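Local coordinates for protein spermidine synthase (Corynebacterium glutamicum ATCC 13032, PDB 3GJY) that probably acts as a spermidine synthase, transferring an aminopropyl group from decarboxylated S-adenosylmethionine to putrescine in polyamine biosynthesis, at residues 172-184 with 284-296. Numbering follows the deposited sequence. Where two conformers were deposited one is given.
Sequences ITPQNFTTVEFFE and SGAQARHDGVSTL
Glu181, in the first turn of helix 180-189, grips the C-terminal tail 284-296 with both carboxylate oxygens. His290 ND1 donates to Glu181 OE2 at 2.8 Å; OE2 lies nearly in the imidazole plane, and ND1 comes to its syn side, somewhat out of the carboxylate plane. The N-H...O angle is 174°, and carboxylate and ring planes stand 66° apart. OE1 receives Asp291 N at 2.8 Å from above the carboxylate plane. With the chain bent at chi2 (79°), the carboxylate lies across the His290 side chain, within reach of both ND1 and the next backbone N-H. The His290 ring lies alongside Val180, whose CG2 sits over one face, 4.1 Å from the centroid, a CH-pi contact; the same methyl meets Ala288 CB.

Thr179, the N-cap, links helix start and tail: its OG1 accepts from Phe182 N and donates to Asp291 OD1 at 2.8 Å, while Asp291 OD2 forms a salt bridge with Arg149 of helix 148-153. Val180 N donates to Arg289 O at 2.9 Å.

On the 3-10 side, extended Arg289 brings NH1 to Thr178 OG1 (3.1 Å) within the guanidinium plane; that hydroxyl itself donates to Gln175 O. Gln175 NE2 reaches His290 O at 2.9 Å, from above the carbonyl plane.

The tail after helix 276-282 thus packs on an N-capped helix start, in a domain whose mixed sheet is consistent with the Rossmann-like AdoMet-dependent methyltransferase fold. Directional polar bonds outweigh apolar packing; Arg149 probably offsets the Glu181-Asp291 proximity, and Glu181 would tend to stabilise a protonated His290.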
ATOM      1  N   ILE A 172      -4.184  12.155   4.694  1.00 31.03           N
ATOM      2  CA  ILE A 172      -2.830  12.160   5.232  1.00 32.00           C
ATOM      3  C   ILE A 172      -2.721  11.016   6.263  1.00 31.54           C
ATOM      4  O   ILE A 172      -3.645  10.745   7.044  1.00 31.84           O
ATOM      5  CB  ILE A 172      -2.446  13.554   5.828  1.00 32.69           C
ATOM      6  CG1 ILE A 172      -3.311  13.883   7.052  1.00 34.65           C
ATOM      7  CG2 ILE A 172      -2.539  14.647   4.722  1.00 33.89           C
ATOM      8  CD1 ILE A 172      -2.645  14.812   8.079  1.00 37.61           C
ATOM      9  N   THR A 173      -1.607  10.304   6.247  1.00 31.90           N
ATOM     10  CA  THR A 173      -1.584   9.081   7.043  1.00 30.18           C
ATOM     11  C   THR A 173      -1.561   9.439   8.561  1.00 27.99           C
ATOM     12  O   THR A 173      -0.874  10.393   8.902  1.00 28.23           O
ATOM     13  CB  THR A 173      -0.485   8.116   6.495  1.00 31.73           C
ATOM     14  OG1 THR A 173       0.223   7.466   7.548  1.00 33.77           O
ATOM     15  CG2 THR A 173       0.501   8.854   5.531  1.00 30.47           C
ATOM     16  N   PRO A 174      -2.337   8.721   9.427  1.00 25.43           N
ATOM     17  CA  PRO A 174      -2.139   8.973  10.877  1.00 23.06           C
ATOM     18  C   PRO A 174      -0.688   8.885  11.288  1.00 21.30           C
ATOM     19  O   PRO A 174       0.085   8.061  10.754  1.00 19.80           O
ATOM     20  CB  PRO A 174      -2.926   7.876  11.566  1.00 23.14           C
ATOM     21  CG  PRO A 174      -3.963   7.464  10.557  1.00 23.78           C
ATOM     22  CD  PRO A 174      -3.332   7.651   9.211  1.00 26.62           C
ATOM     23  N   GLN A 175      -0.320   9.725  12.251  1.00 19.74           N
ATOM     24  CA  GLN A 175       1.065   9.926  12.594  1.00 18.95           C
ATOM     25  C   GLN A 175       1.734   8.631  13.033  1.00 17.09           C
ATOM     26  O   GLN A 175       2.921   8.400  12.689  1.00 16.98           O
ATOM     27  CB  GLN A 175       1.158  11.009  13.686  1.00 19.58           C
ATOM     28  CG  GLN A 175       2.562  11.558  13.866  1.00 24.01           C
ATOM     29  CD  GLN A 175       3.304  10.827  14.933  1.00 25.42           C
ATOM     30  OE1 GLN A 175       2.801   9.844  15.471  1.00 26.79           O
ATOM     31  NE2 GLN A 175       4.528  11.277  15.241  1.00 26.63           N
ATOM     32  N   ASN A 176       0.989   7.754  13.700  1.00 16.90           N
ATOM     33  CA  ASN A 176       1.581   6.519  14.205  1.00 17.34           C
ATOM     34  C   ASN A 176       1.946   5.469  13.171  1.00 15.47           C
ATOM     35  O   ASN A 176       2.572   4.473  13.498  1.00 15.90           O
ATOM     36  CB  ASN A 176       0.822   5.919  15.394  1.00 19.90           C
ATOM     37  CG  ASN A 176      -0.557   5.479  15.062  1.00 22.86           C
ATOM     38  OD1 ASN A 176      -1.069   5.705  13.969  1.00 28.20           O
ATOM     39  ND2 ASN A 176      -1.220   4.879  16.067  1.00 27.43           N
ATOM     40  N   PHE A 177       1.605   5.744  11.914  1.00 14.76           N
ATOM     41  CA  PHE A 177       2.043   4.927  10.797  1.00 14.58           C
ATOM     42  C   PHE A 177       3.223   5.547  10.068  1.00 14.65           C
ATOM     43  O   PHE A 177       3.621   5.037   9.018  1.00 15.30           O
ATOM     44  CB  PHE A 177       0.886   4.731   9.814  1.00 14.31           C
ATOM     45  CG  PHE A 177      -0.170   3.829  10.331  1.00 13.87           C
ATOM     46  CD1 PHE A 177       0.048   2.470  10.438  1.00 13.85           C
ATOM     47  CD2 PHE A 177      -1.398   4.355  10.762  1.00 15.45           C
ATOM     48  CE1 PHE A 177      -0.965   1.624  10.928  1.00 17.23           C
ATOM     49  CE2 PHE A 177      -2.397   3.508  11.258  1.00 18.77           C
ATOM     50  CZ  PHE A 177      -2.175   2.151  11.336  1.00 18.92           C
ATOM     51  N   THR A 178       3.795   6.626  10.607  1.00 13.80           N
ATOM     52  CA  THR A 178       4.843   7.354   9.883  1.00 14.84           C
ATOM     53  C   THR A 178       6.154   7.517  10.642  1.00 13.71           C
ATOM     54  O   THR A 178       7.046   8.240  10.185  1.00 15.06           O
ATOM     55  CB  THR A 178       4.356   8.756   9.446  1.00 15.53           C
ATOM     56  OG1 THR A 178       4.283   9.596  10.593  1.00 16.55           O
ATOM     57  CG2 THR A 178       2.998   8.653   8.760  1.00 17.47           C
ATOM     58  N   THR A 179       6.260   6.859  11.788  1.00 13.37           N
ATOM     59  CA  THR A 179       7.376   7.101  12.689  1.00 13.05           C
ATOM     60  C   THR A 179       8.452   6.041  12.556  1.00 12.52           C
ATOM     61  O   THR A 179       8.221   4.901  12.098  1.00 12.63           O
ATOM     62  CB  THR A 179       6.922   7.085  14.158  1.00 12.65           C
ATOM     63  OG1 THR A 179       6.348   5.798  14.437  1.00 13.64           O
ATOM     64  CG2 THR A 179       5.908   8.159  14.417  1.00 14.68           C
ATOM     65  N   VAL A 180       9.633   6.407  13.044  1.00 12.89           N
ATOM     66  CA  VAL A 180      10.764   5.481  13.098  1.00 12.93           C
ATOM     67  C   VAL A 180      10.372   4.213  13.864  1.00 13.62           C
ATOM     68  O   VAL A 180      10.694   3.098  13.441  1.00 12.79           O
ATOM     69  CB  VAL A 180      11.958   6.172  13.750  1.00 13.00           C
ATOM     70  CG1 VAL A 180      13.047   5.130  14.154  1.00 13.65           C
ATOM     71  CG2 VAL A 180      12.518   7.287  12.809  1.00 13.86           C
ATOM     72  N   GLU A 181       9.615   4.370  14.945  1.00 14.08           N
ATOM     73  CA  GLU A 181       9.222   3.200  15.732  1.00 13.27           C
ATOM     74  C   GLU A 181       8.342   2.255  14.916  1.00 12.25           C
ATOM     75  O   GLU A 181       8.529   1.036  14.966  1.00 12.59           O
ATOM     76  CB  GLU A 181       8.496   3.631  17.023  1.00 13.40           C
ATOM     77  CG  GLU A 181       9.422   4.308  18.066  1.00 15.91           C
ATOM     78  CD  GLU A 181       9.718   5.757  17.744  1.00 15.89           C
ATOM     79  OE1 GLU A 181       9.030   6.372  16.888  1.00 15.32           O
ATOM     80  OE2 GLU A 181      10.667   6.295  18.378  1.00 21.63           O
ATOM     81  N   PHE A 182       7.408   2.814  14.142  1.00 11.61           N
ATOM     82  CA  PHE A 182       6.590   1.984  13.258  1.00 12.06           C
ATOM     83  C   PHE A 182       7.450   1.255  12.235  1.00 12.01           C
ATOM     84  O   PHE A 182       7.296   0.051  12.069  1.00 11.71           O
ATOM     85  CB  PHE A 182       5.525   2.822  12.557  1.00 12.51           C
ATOM     86  CG  PHE A 182       4.774   2.072  11.491  1.00 11.36           C
ATOM     87  CD1 PHE A 182       3.879   1.050  11.822  1.00 14.39           C
ATOM     88  CD2 PHE A 182       4.969   2.385  10.144  1.00 12.30           C
ATOM     89  CE1 PHE A 182       3.189   0.365  10.806  1.00 13.63           C
ATOM     90  CE2 PHE A 182       4.281   1.717   9.153  1.00 13.34           C
ATOM     91  CZ  PHE A 182       3.409   0.707   9.470  1.00 12.85           C
ATOM     92  N   PHE A 183       8.378   1.975  11.616  1.00 11.48           N
ATOM     93  CA  PHE A 183       9.247   1.361  10.603  1.00 10.94           C
ATOM     94  C   PHE A 183      10.126   0.271  11.219  1.00 11.22           C
ATOM     95  O   PHE A 183      10.359  -0.759  10.592  1.00 11.85           O
ATOM     96  CB  PHE A 183      10.109   2.397   9.870  1.00 11.00           C
ATOM     97  CG  PHE A 183       9.284   3.449   9.165  1.00 11.45           C
ATOM     98  CD1 PHE A 183       8.159   3.095   8.411  1.00 12.40           C
ATOM     99  CD2 PHE A 183       9.622   4.804   9.286  1.00 12.84           C
ATOM    100  CE1 PHE A 183       7.383   4.093   7.795  1.00 12.44           C
ATOM    101  CE2 PHE A 183       8.871   5.790   8.667  1.00 13.28           C
ATOM    102  CZ  PHE A 183       7.747   5.438   7.941  1.00 12.89           C
ATOM    103  N   GLU A 184      10.556   0.475  12.477  1.00 10.44           N
ATOM    104  CA  GLU A 184      11.367  -0.539  13.165  1.00 11.85           C
ATOM    105  C   GLU A 184      10.564  -1.820  13.401  1.00 11.37           C
ATOM    106  O   GLU A 184      11.119  -2.938  13.272  1.00 11.83           O
ATOM    107  CB  GLU A 184      11.914  -0.045  14.526  1.00 12.11           C
ATOM    108  CG  GLU A 184      13.033   1.022  14.406  1.00 12.48           C
ATOM    109  CD  GLU A 184      14.449   0.471  14.053  1.00 16.34           C
ATOM    110  OE1 GLU A 184      14.603  -0.698  13.600  1.00 19.51           O
ATOM    111  OE2 GLU A 184      15.422   1.255  14.211  1.00 19.40           O
ATOM    112  N   SER A 284      16.470  14.954   1.584  1.00 21.01           N
ATOM    113  CA  SER A 284      17.574  15.545   2.341  0.50 21.65           C
ATOM    114  C   SER A 284      17.057  16.688   3.208  1.00 22.13           C
ATOM    115  O   SER A 284      16.198  17.486   2.786  1.00 22.20           O
ATOM    116  CB  SER A 284      18.653  16.053   1.394  0.50 21.81           C
ATOM    117  OG  SER A 284      19.812  16.456   2.109  0.50 21.43           O
ATOM    118  N   GLY A 285      17.550  16.747   4.431  1.00 21.92           N
ATOM    119  CA  GLY A 285      17.133  17.814   5.336  1.00 23.11           C
ATOM    120  C   GLY A 285      15.828  17.568   6.090  1.00 22.37           C
ATOM    121  O   GLY A 285      15.548  18.243   7.084  1.00 24.35           O
ATOM    122  N   ALA A 286      15.023  16.594   5.649  1.00 21.86           N
ATOM    123  CA  ALA A 286      13.768  16.305   6.324  1.00 21.47           C
ATOM    124  C   ALA A 286      14.040  15.595   7.645  1.00 20.69           C
ATOM    125  O   ALA A 286      15.005  14.812   7.756  1.00 22.19           O
ATOM    126  CB  ALA A 286      12.847  15.430   5.443  1.00 20.28           C
ATOM    127  N   GLN A 287      13.200  15.875   8.632  1.00 20.07           N
ATOM    128  CA  GLN A 287      13.360  15.266   9.944  1.00 21.00           C
ATOM    129  C   GLN A 287      12.441  14.064  10.078  1.00 19.15           C
ATOM    130  O   GLN A 287      11.240  14.154   9.781  1.00 20.17           O
ATOM    131  CB  GLN A 287      13.025  16.289  11.021  1.00 22.35           C
ATOM    132  CG  GLN A 287      13.914  17.555  10.958  1.00 28.33           C
ATOM    133  CD  GLN A 287      15.401  17.247  10.947  1.00 33.16           C
ATOM    134  OE1 GLN A 287      15.952  16.781  11.946  1.00 36.99           O
ATOM    135  NE2 GLN A 287      16.066  17.519   9.819  1.00 34.47           N
ATOM    136  N   ALA A 288      13.016  12.958  10.536  1.00 17.94           N
ATOM    137  CA  ALA A 288      12.221  11.774  10.844  1.00 17.36           C
ATOM    138  C   ALA A 288      11.255  12.074  11.968  1.00 17.03           C
ATOM    139  O   ALA A 288      11.524  12.908  12.848  1.00 19.38           O
ATOM    140  CB  ALA A 288      13.122  10.610  11.232  1.00 17.89           C
ATOM    141  N   ARG A 289      10.142  11.360  11.934  1.00 16.59           N
ATOM    142  CA  ARG A 289       9.136  11.449  13.012  1.00 16.14           C
ATOM    143  C   ARG A 289       9.280  10.307  14.001  1.00 15.64           C
ATOM    144  O   ARG A 289       9.688   9.195  13.634  1.00 15.05           O
ATOM    145  CB  ARG A 289       7.724  11.399  12.461  1.00 18.70           C
ATOM    146  CG  ARG A 289       7.430  12.508  11.453  1.00 20.23           C
ATOM    147  CD  ARG A 289       6.056  12.321  10.896  1.00 22.91           C
ATOM    148  NE  ARG A 289       5.653  13.416  10.022  1.00 25.82           N
ATOM    149  CZ  ARG A 289       4.532  13.410   9.315  1.00 27.77           C
ATOM    150  NH1 ARG A 289       3.706  12.362   9.359  1.00 28.09           N
ATOM    151  NH2 ARG A 289       4.236  14.466   8.551  1.00 28.42           N
ATOM    152  N   HIS A 290       8.922  10.595  15.248  1.00 15.75           N
ATOM    153  CA  HIS A 290       8.913   9.610  16.325  1.00 15.59           C
ATOM    154  C   HIS A 290       7.552   9.583  16.990  1.00 15.87           C
ATOM    155  O   HIS A 290       6.810  10.575  16.964  1.00 16.43           O
ATOM    156  CB  HIS A 290      10.017   9.907  17.342  1.00 16.30           C
ATOM    157  CG  HIS A 290      11.367   9.563  16.824  1.00 16.80           C
ATOM    158  ND1 HIS A 290      11.945   8.334  17.035  1.00 18.96           N
ATOM    159  CD2 HIS A 290      12.223  10.257  16.031  1.00 18.48           C
ATOM    160  CE1 HIS A 290      13.129   8.305  16.450  1.00 17.92           C
ATOM    161  NE2 HIS A 290      13.312   9.449  15.818  1.00 19.55           N
ATOM    162  N   ASP A 291       7.217   8.436  17.576  1.00 16.16           N
ATOM    163  CA  ASP A 291       5.991   8.322  18.364  1.00 17.69           C
ATOM    164  C   ASP A 291       5.966   9.427  19.411  1.00 19.73           C
ATOM    165  O   ASP A 291       6.994   9.752  20.006  1.00 21.11           O
ATOM    166  CB  ASP A 291       5.948   6.988  19.108  1.00 16.77           C
ATOM    167  CG  ASP A 291       5.703   5.793  18.187  1.00 16.31           C
ATOM    168  OD1 ASP A 291       5.319   5.965  17.011  1.00 15.78           O
ATOM    169  OD2 ASP A 291       5.873   4.688  18.694  1.00 17.37           O
ATOM    170  N   GLY A 292       4.782   9.991  19.590  1.00 21.75           N
ATOM    171  CA  GLY A 292       4.549  10.951  20.654  1.00 23.08           C
ATOM    172  C   GLY A 292       4.673  10.349  22.043  1.00 23.64           C
ATOM    173  O   GLY A 292       4.552   9.124  22.241  1.00 23.95           O
ATOM    174  N   VAL A 293       4.928  11.219  23.013  1.00 23.63           N
ATOM    175  CA  VAL A 293       4.935  10.833  24.421  0.50 23.68           C
ATOM    176  C   VAL A 293       3.551  10.277  24.794  1.00 23.31           C
ATOM    177  O   VAL A 293       2.536  10.626  24.168  1.00 23.37           O
ATOM    178  CB  VAL A 293       5.346  12.035  25.344  0.50 24.15           C
ATOM    179  CG1 VAL A 293       4.225  13.066  25.464  0.50 24.08           C
ATOM    180  CG2 VAL A 293       5.803  11.561  26.725  0.50 24.80           C
ATOM    181  N   SER A 294       3.509   9.413  25.802  1.00 23.72           N
ATOM    182  CA  SER A 294       2.242   8.850  26.225  1.00 23.30           C
ATOM    183  C   SER A 294       1.301   9.902  26.801  1.00 23.33           C
ATOM    184  O   SER A 294       1.702  10.729  27.649  1.00 23.62           O
ATOM    185  CB  SER A 294       2.447   7.744  27.246  1.00 23.60           C
ATOM    186  OG  SER A 294       1.162   7.354  27.692  1.00 24.88           O
ATOM    187  N   THR A 295       0.055   9.863  26.338  1.00 23.55           N
ATOM    188  CA  THR A 295      -0.955  10.827  26.814  1.00 24.05           C
ATOM    189  C   THR A 295      -2.101  10.081  27.485  1.00 24.80           C
ATOM    190  O   THR A 295      -3.187  10.635  27.728  1.00 25.68           O
ATOM    191  CB  THR A 295      -1.497  11.693  25.668  1.00 23.46           C
ATOM    192  OG1 THR A 295      -2.046  10.842  24.648  1.00 26.29           O
ATOM    193  CG2 THR A 295      -0.395  12.564  25.071  1.00 25.05           C
ATOM    194  N   LEU A 296      -1.852   8.809  27.785  1.00 25.48           N
ATOM    195  CA  LEU A 296      -2.800   7.989  28.535  1.00 26.84           C
ATOM    196  C   LEU A 296      -3.120   8.618  29.895  1.00 26.78           C
ATOM    197  O   LEU A 296      -2.218   8.931  30.674  1.00 26.30           O
ATOM    198  CB  LEU A 296      -2.223   6.579  28.723  1.00 27.74           C
ATOM    199  CG  LEU A 296      -2.978   5.561  29.589  1.00 31.07           C
ATOM    200  CD1 LEU A 296      -4.258   5.127  28.891  1.00 33.58           C
ATOM    201  CD2 LEU A 296      -2.101   4.350  29.882  1.00 34.11           C
TER
HETATM  202  O   HOH W   1       1.609  12.179   7.714  1.00 33.90           O
HETATM  203  O   HOH W   2       2.908   7.782  16.974  1.00 33.84           O
HETATM  204  O   HOH W   3       9.632   9.360   9.929  1.00 16.34           O
HETATM  205  O   HOH W   4       9.319   7.412  20.751  1.00 38.55           O